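UPF0678 fatty acid-binding protein-like protein ERS007657_00996 (Mycobacterium tuberculosis, PDB 6R3W) binds heme b in a ten-stranded antiparallel beta-barrel and probably isomerises peroxynitrite to nitrate, helping to detoxify reactive nitrogen and oxygen species. Local coordinates at residues D4-L9 with G45-T50; Y27-P32 with V148-Q153; F33-E38 with D154-V159. All coordinates share one frame; numbering follows the deposited sequence. Where two conformers were deposited one is given.

Contact 1: D4-L9 with G45-T50; sequences DLAPAL and GKPFLT
At the end of the nitrobindin beta-barrel remote from the heme, the N-terminal chain Asp4-Leu9 lies against the turn that leads into strand 48-57, and Leu9 meets Lys46, Pro47, Phe48 and Leu49 there. That turn includes an inverse gamma turn centred on Pro47, closed by a weak bond from Phe48 N to Lys46 O. No direct hydrogen bond joins the two segments. Two waters do the polar work instead. One donates to both Asp4 O and Gly45 O, the latter at 2.6 Å from the water oxygen. The second accepts from Ala6 N and donates to Lys46 O, so each water bridges a pair of backbone groups, one from each segment. Between Gly45 CA and Asp4 O, 3.4 Å apart, a CA-H...O contact is also made, with an angle of 140° at the hydrogen.

Beyond the waters, side-chain carbons meet backbone and side chains. Ala6 CB lies 3.6 Å from the carbonyl oxygen Lys46 O, and Ala8 CB makes an apolar contact with Pro47 CB at 3.9 Å. Leu9 enters deeper, from the 3-10 turn that Leu9 N makes with Ala6 O at 3.0 Å. Its CG stands anti to the carbonyl carbon (chi1 -63°), and the branches then divide the work: CD2 lies against the Pro47-Phe48 peptide, while CD1 touches both Lys46 O and Phe48 O, which lie on the same side of it. Val73 of strand 63-73 also touches Ala8 and Leu9, and Leu16 packs on Leu49. The inner end of the contact is methyl on methyl, Leu9 CD1 lying 3.8 Å from Leu49 CD2.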
loop_
_atom_site.group_PDB
_atom_site.type_symbol
_atom_site.label_atom_id
_atom_site.label_comp_id
_atom_site.label_asym_id
_atom_site.label_seq_id
_atom_site.Cartn_x
_atom_site.Cartn_y
_atom_site.Cartn_z
ATOM N N ASP A 4 14.257 0.335 20.069
ATOM C CA ASP A 4 14.505 -1.047 19.616
ATOM C C ASP A 4 13.352 -1.486 18.709
ATOM O O ASP A 4 12.204 -1.094 18.968
ATOM C CB ASP A 4 14.647 -2.010 20.798
ATOM C CG ASP A 4 15.809 -1.698 21.727
ATOM O OD1 ASP A 4 15.982 -2.444 22.709
ATOM O OD2 ASP A 4 16.504 -0.699 21.481
ATOM N N LEU A 5 13.642 -2.328 17.735
ATOM C CA LEU A 5 12.614 -2.932 16.863
ATOM C C LEU A 5 11.873 -4.004 17.654
ATOM O O LEU A 5 12.526 -4.908 18.199
ATOM C CB LEU A 5 13.270 -3.545 15.626
ATOM C CG LEU A 5 12.300 -3.938 14.514
ATOM C CD1 LEU A 5 11.603 -2.708 13.937
ATOM C CD2 LEU A 5 13.023 -4.695 13.416
ATOM N N ALA A 6 10.549 -4.000 17.578
ATOM C CA ALA A 6 9.749 -5.067 18.205
ATOM C C ALA A 6 10.096 -6.394 17.535
ATOM O O ALA A 6 10.223 -6.464 16.311
ATOM C CB ALA A 6 8.293 -4.747 18.099
ATOM N N PRO A 7 10.226 -7.496 18.288
ATOM C CA PRO A 7 10.496 -8.797 17.674
ATOM C C PRO A 7 9.570 -9.147 16.506
ATOM O O PRO A 7 10.035 -9.730 15.542
ATOM C CB PRO A 7 10.314 -9.750 18.868
ATOM C CG PRO A 7 10.849 -8.936 20.029
ATOM C CD PRO A 7 10.334 -7.528 19.764
ATOM N N ALA A 8 8.292 -8.841 16.609
ATOM C CA ALA A 8 7.322 -9.253 15.575
ATOM C C ALA A 8 7.734 -8.690 14.217
ATOM O O ALA A 8 7.270 -9.227 13.214
ATOM C CB ALA A 8 5.942 -8.820 15.946
ATOM N N LEU A 9 8.385 -7.524 14.201
ATOM C CA LEU A 9 8.692 -6.812 12.924
ATOM C C LEU A 9 9.982 -7.315 12.254
ATOM O O LEU A 9 10.337 -6.754 11.218
ATOM C CB LEU A 9 8.803 -5.319 13.202
ATOM C CG LEU A 9 7.540 -4.641 13.699
ATOM C CD1 LEU A 9 7.743 -3.158 13.785
ATOM C CD2 LEU A 9 6.358 -4.950 12.821
ATOM N N GLY A 45 8.672 1.355 18.126
ATOM C CA GLY A 45 9.089 0.301 19.073
ATOM C C GLY A 45 7.969 -0.672 19.419
ATOM O O GLY A 45 8.213 -1.565 20.257
ATOM N N LYS A 46 6.831 -0.582 18.735
ATOM C CA LYS A 46 5.682 -1.507 18.901
ATOM C C LYS A 46 5.563 -2.404 17.671
ATOM O O LYS A 46 6.254 -2.177 16.667
ATOM C CB LYS A 46 4.424 -0.687 19.150
ATOM C CG LYS A 46 4.435 0.154 20.414
ATOM C CD LYS A 46 3.114 0.808 20.674
ATOM C CE LYS A 46 3.054 1.563 21.974
ATOM N NZ LYS A 46 1.712 2.154 22.156
ATOM N N PRO A 47 4.702 -3.449 17.703
ATOM C CA PRO A 47 4.615 -4.401 16.592
ATOM C C PRO A 47 3.795 -3.876 15.402
ATOM O O PRO A 47 2.927 -4.597 14.855
ATOM C CB PRO A 47 3.949 -5.656 17.173
ATOM C CG PRO A 47 3.586 -5.339 18.590
ATOM C CD PRO A 47 4.034 -3.940 18.908
ATOM N N PHE A 48 4.131 -2.681 14.945
ATOM C CA PHE A 48 3.586 -2.116 13.697
ATOM C C PHE A 48 4.605 -1.156 13.115
ATOM O O PHE A 48 5.391 -0.534 13.870
ATOM C CB PHE A 48 2.247 -1.400 13.951
ATOM C CG PHE A 48 2.306 -0.205 14.880
ATOM C CD1 PHE A 48 2.599 1.073 14.411
ATOM C CD2 PHE A 48 1.996 -0.350 16.217
ATOM C CE1 PHE A 48 2.628 2.159 15.269
ATOM C CE2 PHE A 48 1.994 0.742 17.066
ATOM C CZ PHE A 48 2.323 1.988 16.598
ATOM N N LEU A 49 4.569 -1.034 11.804
ATOM C CA LEU A 49 5.237 0.048 11.071
ATOM C C LEU A 49 4.249 1.194 10.883
ATOM O O LEU A 49 3.061 0.946 10.608
ATOM C CB LEU A 49 5.730 -0.447 9.706
ATOM C CG LEU A 49 6.703 -1.606 9.728
ATOM C CD1 LEU A 49 7.061 -2.018 8.316
ATOM C CD2 LEU A 49 7.948 -1.267 10.520
ATOM N N THR A 50 4.735 2.422 10.961
ATOM C CA THR A 50 4.035 3.586 10.420
ATOM C C THR A 50 4.307 3.641 8.926
ATOM O O THR A 50 5.415 3.267 8.486
ATOM C CB THR A 50 4.443 4.874 11.132
ATOM O OG1 THR A 50 5.830 5.126 10.858
ATOM C CG2 THR A 50 4.228 4.790 12.623
HETATM O O HOH W 1 10.630 -2.194 21.054
HETATM O O HOH W 2 9.072 -1.779 16.689
#

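Contact 2: Y27-P32 with V148-Q153; sequences YPTIRP and VGQPLQ. With HEM (protoporphyrin IX containing Fe), chain B.
Thr29 OG1 donates a 2.6 Å hydrogen bond to the heme propionate oxygen O2D, and Val148 CG2 approaches the same oxygen from the facing segment at 3.7 Å. The two segments thus meet at one propionate of the heme cleft, with Lys123 NZ as another hydrogen-bonding partner of the heme. Thr29 OG1 stands between its backbone N and carbonyl carbon (chi1 52°), which leaves CG2 on the flank where Gln150 runs past in the opposite direction. Ile30, next in the chain, lays CD1 on the porphyrin beside CAA and C2A.

The Tyr27 ring packs against Val148, Gln150 and Gln153. Val148 CG2 touches the ring near its plane, 3.9 Å from CE2, whereas the methylenes of Gln150 and Gln153 come in obliquely, Gln153 CG being 3.6 Å from CE1. On one face lies Pro28 CD of its own segment. The phenol oxygen is satisfied by a hydrogen bond with Met145 O.

Both glutamine amides are tied back to their own segment. Gln150 NE2 donates to Val148 O at 3.0 Å, nearly straight at 168°, and Gln153 NE2 donates to Pro151 O at 2.9 Å. Each acceptor is close to the plane of the amide it binds, so these bonds fix how the amides are rotated. The Gln153 amide thereby offers OE1 to the Pro28 ring, 3.3 Å from its CG.

The type I turn Tyr27-Ile30 lies in the connection from strand 17-25 to strand 33-42. It packs against the link after strand 138-147, a segment that holds the short, weakly bonded strand 150-151 and turns a corner at Leu152 before strand 153-162.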
loop_
_atom_site.group_PDB
_atom_site.type_symbol
_atom_site.label_atom_id
_atom_site.label_comp_id
_atom_site.label_asym_id
_atom_site.label_seq_id
_atom_site.Cartn_x
_atom_site.Cartn_y
_atom_site.Cartn_z
ATOM N N TYR A 27 -8.564 2.619 -14.869
ATOM C CA TYR A 27 -9.824 1.979 -14.449
ATOM C C TYR A 27 -10.827 2.189 -15.560
ATOM O O TYR A 27 -10.723 3.157 -16.306
ATOM C CB TYR A 27 -10.358 2.551 -13.128
ATOM C CG TYR A 27 -11.029 1.524 -12.249
ATOM C CD1 TYR A 27 -10.344 0.395 -11.814
ATOM C CD2 TYR A 27 -12.352 1.654 -11.872
ATOM C CE1 TYR A 27 -10.963 -0.583 -11.051
ATOM C CE2 TYR A 27 -12.993 0.675 -11.119
ATOM C CZ TYR A 27 -12.300 -0.457 -10.707
ATOM O OH TYR A 27 -12.936 -1.444 -9.995
ATOM N N PRO A 28 -11.857 1.339 -15.695
ATOM C CA PRO A 28 -12.701 1.444 -16.878
ATOM C C PRO A 28 -13.440 2.784 -16.970
ATOM O O PRO A 28 -13.878 3.164 -18.051
ATOM C CB PRO A 28 -13.658 0.276 -16.713
ATOM C CG PRO A 28 -12.825 -0.758 -16.038
ATOM C CD PRO A 28 -11.995 0.027 -15.050
ATOM N N THR A 29 -13.621 3.438 -15.836
ATOM C CA THR A 29 -14.472 4.639 -15.722
ATOM C C THR A 29 -13.651 5.921 -15.903
ATOM O O THR A 29 -14.248 7.012 -15.851
ATOM C CB THR A 29 -15.164 4.648 -14.359
ATOM O OG1 THR A 29 -14.127 4.473 -13.390
ATOM C CG2 THR A 29 -16.211 3.572 -14.229
ATOM N N ILE A 30 -12.334 5.795 -16.086
ATOM C CA ILE A 30 -11.411 6.963 -16.091
ATOM C C ILE A 30 -10.435 6.830 -17.248
ATOM O O ILE A 30 -10.353 5.758 -17.855
ATOM C CB ILE A 30 -10.658 7.102 -14.758
ATOM C CG1 ILE A 30 -9.647 5.959 -14.569
ATOM C CG2 ILE A 30 -11.638 7.205 -13.591
ATOM C CD1 ILE A 30 -8.818 6.039 -13.314
ATOM N N ARG A 31 -9.636 7.862 -17.457
ATOM C CA ARG A 31 -8.522 7.787 -18.416
ATOM C C ARG A 31 -7.269 7.309 -17.695
ATOM O O ARG A 31 -7.036 7.632 -16.525
ATOM C CB ARG A 31 -8.277 9.133 -19.086
ATOM C CG ARG A 31 -9.469 9.619 -19.895
ATOM C CD ARG A 31 -9.667 8.778 -21.145
ATOM N NE ARG A 31 -8.559 8.921 -22.092
ATOM C CZ ARG A 31 -8.390 9.952 -22.919
ATOM N NH1 ARG A 31 -9.249 10.959 -22.910
ATOM N NH2 ARG A 31 -7.331 9.998 -23.710
ATOM N N PRO A 32 -6.384 6.581 -18.392
ATOM C CA PRO A 32 -5.142 6.147 -17.774
ATOM C C PRO A 32 -4.282 7.327 -17.313
ATOM O O PRO A 32 -4.391 8.431 -17.868
ATOM C CB PRO A 32 -4.437 5.343 -18.867
ATOM C CG PRO A 32 -5.585 4.812 -19.708
ATOM C CD PRO A 32 -6.644 5.901 -19.665
ATOM N N VAL A 148 -17.336 1.226 -8.173
ATOM C CA VAL A 148 -18.130 2.017 -9.153
ATOM C C VAL A 148 -18.599 1.078 -10.291
ATOM O O VAL A 148 -18.515 1.443 -11.494
ATOM C CB VAL A 148 -17.362 3.267 -9.641
ATOM C CG1 VAL A 148 -17.163 4.263 -8.503
ATOM C CG2 VAL A 148 -16.030 2.938 -10.306
ATOM N N GLY A 149 -19.153 -0.080 -9.918
ATOM C CA GLY A 149 -19.833 -0.976 -10.849
ATOM C C GLY A 149 -18.905 -1.907 -11.588
ATOM O O GLY A 149 -19.397 -2.684 -12.415
ATOM N N GLN A 150 -17.604 -1.845 -11.322
ATOM C CA GLN A 150 -16.610 -2.633 -12.083
ATOM C C GLN A 150 -16.115 -3.793 -11.233
ATOM O O GLN A 150 -15.936 -3.654 -10.018
ATOM C CB GLN A 150 -15.437 -1.762 -12.517
ATOM C CG GLN A 150 -15.854 -0.416 -13.087
ATOM C CD GLN A 150 -16.787 -0.570 -14.251
ATOM O OE1 GLN A 150 -16.491 -1.286 -15.203
ATOM N NE2 GLN A 150 -17.942 0.060 -14.148
ATOM N N PRO A 151 -15.807 -4.940 -11.856
ATOM C CA PRO A 151 -15.243 -6.069 -11.126
ATOM C C PRO A 151 -13.808 -5.764 -10.660
ATOM O O PRO A 151 -13.138 -4.926 -11.244
ATOM C CB PRO A 151 -15.302 -7.229 -12.125
ATOM C CG PRO A 151 -15.259 -6.534 -13.480
ATOM C CD PRO A 151 -16.028 -5.238 -13.281
ATOM N N LEU A 152 -13.337 -6.544 -9.698
ATOM C CA LEU A 152 -11.968 -6.461 -9.166
ATOM C C LEU A 152 -10.964 -6.538 -10.307
ATOM O O LEU A 152 -10.990 -7.533 -11.073
ATOM C CB LEU A 152 -11.770 -7.590 -8.170
ATOM C CG LEU A 152 -10.411 -7.623 -7.472
ATOM C CD1 LEU A 152 -10.267 -6.486 -6.470
ATOM C CD2 LEU A 152 -10.181 -8.978 -6.801
ATOM N N GLN A 153 -10.088 -5.553 -10.414
ATOM C CA GLN A 153 -9.132 -5.459 -11.525
ATOM C C GLN A 153 -8.050 -4.425 -11.194
ATOM O O GLN A 153 -8.255 -3.602 -10.294
ATOM C CB GLN A 153 -9.854 -5.111 -12.822
ATOM C CG GLN A 153 -10.499 -3.748 -12.799
ATOM C CD GLN A 153 -11.337 -3.538 -14.024
ATOM O OE1 GLN A 153 -10.825 -3.150 -15.077
ATOM N NE2 GLN A 153 -12.631 -3.815 -13.891
HETATM C CHA HEM B . -9.705 7.394 -9.987
HETATM C CHB HEM B . -5.023 8.130 -9.204
HETATM C CHC HEM B . -5.153 5.141 -5.359
HETATM C CHD HEM B . -9.976 4.808 -5.880
HETATM C C1A HEM B . -8.414 7.848 -10.090
HETATM C C2A HEM B . -7.975 8.825 -11.048
HETATM C C3A HEM B . -6.662 9.030 -10.814
HETATM C C4A HEM B . -6.283 8.183 -9.739
HETATM C CMA HEM B . -5.765 10.006 -11.523
HETATM C CAA HEM B . -8.830 9.494 -12.098
HETATM C CBA HEM B . -9.064 10.961 -11.757
HETATM C CGA HEM B . -9.806 11.083 -10.470
HETATM O O1A HEM B . -9.295 11.722 -9.526
HETATM O O2A HEM B . -10.947 10.590 -10.357
HETATM C C1B HEM B . -4.643 7.327 -8.113
HETATM C C2B HEM B . -3.318 7.295 -7.579
HETATM C C3B HEM B . -3.329 6.415 -6.511
HETATM C C4B HEM B . -4.723 5.970 -6.376
HETATM C CMB HEM B . -2.132 8.078 -8.093
HETATM C CAB HEM B . -2.225 5.947 -5.643
HETATM C CBB HEM B . -0.989 5.842 -6.088
HETATM C C1C HEM B . -6.496 4.825 -5.139
HETATM C C2C HEM B . -6.987 4.056 -4.061
HETATM C C3C HEM B . -8.352 4.026 -4.175
HETATM C C4C HEM B . -8.693 4.699 -5.401
HETATM C CMC HEM B . -6.127 3.422 -3.017
HETATM C CAC HEM B . -9.355 3.472 -3.238
HETATM C CBC HEM B . -9.267 3.654 -1.915
HETATM C C1D HEM B . -10.279 5.436 -7.081
HETATM C C2D HEM B . -11.648 5.536 -7.607
HETATM C C3D HEM B . -11.576 6.254 -8.728
HETATM C C4D HEM B . -10.150 6.591 -8.927
HETATM C CMD HEM B . -12.896 5.005 -6.956
HETATM C CAD HEM B . -12.745 6.952 -9.364
HETATM C CBD HEM B . -13.274 6.170 -10.478
HETATM C CGD HEM B . -14.502 6.873 -11.063
HETATM O O1D HEM B . -14.891 8.070 -10.848
HETATM O O2D HEM B . -15.137 6.211 -11.760
HETATM N NA HEM B . -7.345 7.492 -9.282
HETATM N NB HEM B . -5.438 6.535 -7.367
HETATM N NC HEM B . -7.532 5.175 -5.964
HETATM N ND HEM B . -9.402 6.098 -7.903
HETATM FE FE HEM B . -7.461 6.265 -7.692
HETATM O O HOH W 3 -7.788 7.994 -6.461
#

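Contact 3: F33-E38 with D154-V159; sequences FEYLEE and DHLAAV. With HEM (protoporphyrin IX containing Fe), chain B.
Phe33 and Tyr35 line the interior of the antiparallel barrel, where strand 33-38 crosses strand 154-159 at 55° with axes 8.4 Å apart; Phe33 meets His155 and Leu156, and Tyr35 meets Leu156 and Ala158, beside the heme. The Tyr35 side chain runs across from one strand to the other. Its CB and CG lie near the heme methyl CMB, and CD2 is 3.7 Å from that methyl. Farther along, CE1 and CZ are each 3.6 Å from the vinyl carbon CBB, which covers one face of the ring and also lies by CD1, while CE2 touches Leu156 CD2. At the tip, OH lies among Leu156 CB, Ala157 O and Ala158 CB, and is hydrogen-bonded to Tyr141 OH. Tyr141 OH is also hydrogen-bonded to Glu37 OE1, whose extended side chain reaches Ala158 CB.

One face of the Phe33 ring lies nearly parallel over the porphyrin rim, with CZ 3.4 Å from the meso carbon CHB and the methyl CMA over the same face. Its edge receives Leu156 CD2 and His155 CE1; the Phe33 and His155 planes are 67° apart.

His155 and Leu156 together stand opposite Leu143 of strand 138-147, a classic beta bulge. With CG anti to its backbone N (chi1 -180°), the histidine extends to the metal, and its ND1 is hydrogen-bonded to Lys26 O, which limits ring rotation. Axially, the iron is bound by water 3 at 2.1 Å and His155 NE2 at 2.2 Å, on opposite sides of the porphyrin.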
loop_
_atom_site.group_PDB
_atom_site.type_symbol
_atom_site.label_atom_id
_atom_site.label_comp_id
_atom_site.label_asym_id
_atom_site.label_seq_id
_atom_site.Cartn_x
_atom_site.Cartn_y
_atom_site.Cartn_z
ATOM N N PHE A 33 -3.359 7.047 -16.412
ATOM C CA PHE A 33 -2.526 8.108 -15.817
ATOM C C PHE A 33 -1.209 7.494 -15.341
ATOM O O PHE A 33 -1.078 6.251 -15.233
ATOM C CB PHE A 33 -3.257 8.805 -14.655
ATOM C CG PHE A 33 -3.658 7.861 -13.542
ATOM C CD1 PHE A 33 -2.759 7.511 -12.536
ATOM C CD2 PHE A 33 -4.871 7.175 -13.597
ATOM C CE1 PHE A 33 -3.092 6.555 -11.578
ATOM C CE2 PHE A 33 -5.187 6.209 -12.643
ATOM C CZ PHE A 33 -4.296 5.899 -11.642
ATOM N N GLU A 34 -0.255 8.360 -15.038
ATOM C CA GLU A 34 0.973 7.938 -14.336
ATOM C C GLU A 34 1.276 8.900 -13.190
ATOM O O GLU A 34 0.701 9.994 -13.149
ATOM C CB GLU A 34 2.129 7.777 -15.330
ATOM C CG GLU A 34 2.410 8.999 -16.188
ATOM C CD GLU A 34 3.478 8.747 -17.234
ATOM O OE1 GLU A 34 4.141 7.678 -17.156
ATOM O OE2 GLU A 34 3.739 9.653 -18.025
ATOM N N TYR A 35 2.192 8.502 -12.328
ATOM C CA TYR A 35 2.447 9.241 -11.080
ATOM C C TYR A 35 3.859 8.965 -10.592
ATOM O O TYR A 35 4.413 7.875 -10.851
ATOM C CB TYR A 35 1.401 8.884 -10.012
ATOM C CG TYR A 35 1.329 7.425 -9.645
ATOM C CD1 TYR A 35 2.027 6.924 -8.565
ATOM C CD2 TYR A 35 0.462 6.569 -10.305
ATOM C CE1 TYR A 35 1.901 5.596 -8.178
ATOM C CE2 TYR A 35 0.343 5.231 -9.949
ATOM C CZ TYR A 35 1.048 4.746 -8.866
ATOM O OH TYR A 35 0.885 3.433 -8.481
ATOM N N LEU A 36 4.369 9.918 -9.808
ATOM C CA LEU A 36 5.553 9.753 -8.952
ATOM C C LEU A 36 5.081 9.466 -7.533
ATOM O O LEU A 36 3.997 9.951 -7.157
ATOM C CB LEU A 36 6.406 11.022 -9.001
ATOM C CG LEU A 36 6.868 11.440 -10.386
ATOM C CD1 LEU A 36 7.715 12.703 -10.311
ATOM C CD2 LEU A 36 7.629 10.323 -11.064
ATOM N N GLU A 37 5.851 8.686 -6.790
ATOM C CA GLU A 37 5.439 8.199 -5.469
ATOM C C GLU A 37 6.612 8.292 -4.511
ATOM O O GLU A 37 7.716 7.848 -4.876
ATOM C CB GLU A 37 4.925 6.774 -5.574
ATOM C CG GLU A 37 4.546 6.155 -4.245
ATOM C CD GLU A 37 3.751 4.876 -4.371
ATOM O OE1 GLU A 37 3.529 4.426 -5.512
ATOM O OE2 GLU A 37 3.375 4.318 -3.319
ATOM N N GLU A 38 6.331 8.754 -3.292
ATOM C CA GLU A 38 7.259 8.745 -2.154
ATOM C C GLU A 38 6.571 8.019 -1.000
ATOM O O GLU A 38 5.431 8.397 -0.649
ATOM C CB GLU A 38 7.627 10.172 -1.739
ATOM C CG GLU A 38 8.290 10.986 -2.828
ATOM C CD GLU A 38 9.800 11.070 -2.705
ATOM O OE1 GLU A 38 10.334 10.591 -1.681
ATOM O OE2 GLU A 38 10.444 11.566 -3.657
ATOM N N ASP A 154 -6.993 -4.395 -11.976
ATOM C CA ASP A 154 -5.886 -3.443 -11.730
ATOM C C ASP A 154 -6.418 -2.008 -11.653
ATOM O O ASP A 154 -7.143 -1.567 -12.577
ATOM C CB ASP A 154 -4.839 -3.528 -12.824
ATOM C CG ASP A 154 -3.917 -4.730 -12.708
ATOM O OD1 ASP A 154 -4.109 -5.538 -11.765
ATOM O OD2 ASP A 154 -3.043 -4.881 -13.586
ATOM N N HIS A 155 -5.943 -1.251 -10.672
ATOM C CA HIS A 155 -6.027 0.230 -10.681
ATOM C C HIS A 155 -4.634 0.839 -10.712
ATOM O O HIS A 155 -4.494 1.899 -11.302
ATOM C CB HIS A 155 -6.843 0.777 -9.486
ATOM C CG HIS A 155 -6.980 2.277 -9.416
ATOM N ND1 HIS A 155 -7.304 3.041 -10.508
ATOM C CD2 HIS A 155 -6.986 3.132 -8.347
ATOM C CE1 HIS A 155 -7.420 4.317 -10.135
ATOM N NE2 HIS A 155 -7.199 4.399 -8.822
ATOM N N LEU A 156 -3.658 0.228 -10.034
ATOM C CA LEU A 156 -2.309 0.824 -9.888
ATOM C C LEU A 156 -1.250 -0.258 -10.037
ATOM O O LEU A 156 -1.452 -1.369 -9.519
ATOM C CB LEU A 156 -2.132 1.469 -8.512
ATOM C CG LEU A 156 -3.201 2.448 -8.055
ATOM C CD1 LEU A 156 -3.039 2.690 -6.559
ATOM C CD2 LEU A 156 -3.137 3.763 -8.827
ATOM N N ALA A 157 -0.055 0.178 -10.392
ATOM C CA ALA A 157 1.174 -0.572 -10.054
ATOM C C ALA A 157 2.359 0.382 -10.120
ATOM O O ALA A 157 2.342 1.309 -10.939
ATOM C CB ALA A 157 1.346 -1.746 -10.974
ATOM N N ALA A 158 3.363 0.152 -9.288
ATOM C CA ALA A 158 4.531 1.067 -9.249
ATOM C C ALA A 158 5.781 0.317 -8.858
ATOM O O ALA A 158 5.696 -0.796 -8.306
ATOM C CB ALA A 158 4.283 2.203 -8.287
ATOM N N VAL A 159 6.905 0.941 -9.134
ATOM C CA VAL A 159 8.231 0.470 -8.703
ATOM C C VAL A 159 8.938 1.618 -8.002
ATOM O O VAL A 159 9.095 2.699 -8.602
ATOM C CB VAL A 159 9.064 -0.064 -9.881
ATOM C CG1 VAL A 159 10.394 -0.643 -9.385
ATOM C CG2 VAL A 159 8.299 -1.081 -10.701
HETATM C CHA HEM B . -9.705 7.394 -9.987
HETATM C CHB HEM B . -5.023 8.130 -9.204
HETATM C CHC HEM B . -5.153 5.141 -5.359
HETATM C CHD HEM B . -9.976 4.808 -5.880
HETATM C C1A HEM B . -8.414 7.848 -10.090
HETATM C C2A HEM B . -7.975 8.825 -11.048
HETATM C C3A HEM B . -6.662 9.030 -10.814
HETATM C C4A HEM B . -6.283 8.183 -9.739
HETATM C CMA HEM B . -5.765 10.006 -11.523
HETATM C CAA HEM B . -8.830 9.494 -12.098
HETATM C CBA HEM B . -9.064 10.961 -11.757
HETATM C CGA HEM B . -9.806 11.083 -10.470
HETATM O O1A HEM B . -9.295 11.722 -9.526
HETATM O O2A HEM B . -10.947 10.590 -10.357
HETATM C C1B HEM B . -4.643 7.327 -8.113
HETATM C C2B HEM B . -3.318 7.295 -7.579
HETATM C C3B HEM B . -3.329 6.415 -6.511
HETATM C C4B HEM B . -4.723 5.970 -6.376
HETATM C CMB HEM B . -2.132 8.078 -8.093
HETATM C CAB HEM B . -2.225 5.947 -5.643
HETATM C CBB HEM B . -0.989 5.842 -6.088
HETATM C C1C HEM B . -6.496 4.825 -5.139
HETATM C C2C HEM B . -6.987 4.056 -4.061
HETATM C C3C HEM B . -8.352 4.026 -4.175
HETATM C C4C HEM B . -8.693 4.699 -5.401
HETATM C CMC HEM B . -6.127 3.422 -3.017
HETATM C CAC HEM B . -9.355 3.472 -3.238
HETATM C CBC HEM B . -9.267 3.654 -1.915
HETATM C C1D HEM B . -10.279 5.436 -7.081
HETATM C C2D HEM B . -11.648 5.536 -7.607
HETATM C C3D HEM B . -11.576 6.254 -8.728
HETATM C C4D HEM B . -10.150 6.591 -8.927
HETATM C CMD HEM B . -12.896 5.005 -6.956
HETATM C CAD HEM B . -12.745 6.952 -9.364
HETATM C CBD HEM B . -13.274 6.170 -10.478
HETATM C CGD HEM B . -14.502 6.873 -11.063
HETATM O O1D HEM B . -14.891 8.070 -10.848
HETATM O O2D HEM B . -15.137 6.211 -11.760
HETATM N NA HEM B . -7.345 7.492 -9.282
HETATM N NB HEM B . -5.438 6.535 -7.367
HETATM N NC HEM B . -7.532 5.175 -5.964
HETATM N ND HEM B . -9.402 6.098 -7.903
HETATM FE FE HEM B . -7.461 6.265 -7.692
HETATM O O HOH W 3 -7.788 7.994 -6.461
#

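How the contacts relate
Starting at the N terminus, Asp4-Leu9 is brought by contact 1 against the turn before strand 48-57, closing a loop that contains strands 17-25 and 33-42. Contacts 2 and 3 then each span about 115 residues, joining the chain before and along strand 33-42 to the chain before and along strand 153-162, near the two ends of the barrel sequence. Every pair of contacts crosses along the chain; none nests inside another. Contacts 2 and 3 are neighbours around the same heme, meeting directly where Ile30 packs on His155, whereas contact 1 lies at the other end of the barrel, its centre about 36 Å from that of contact 2.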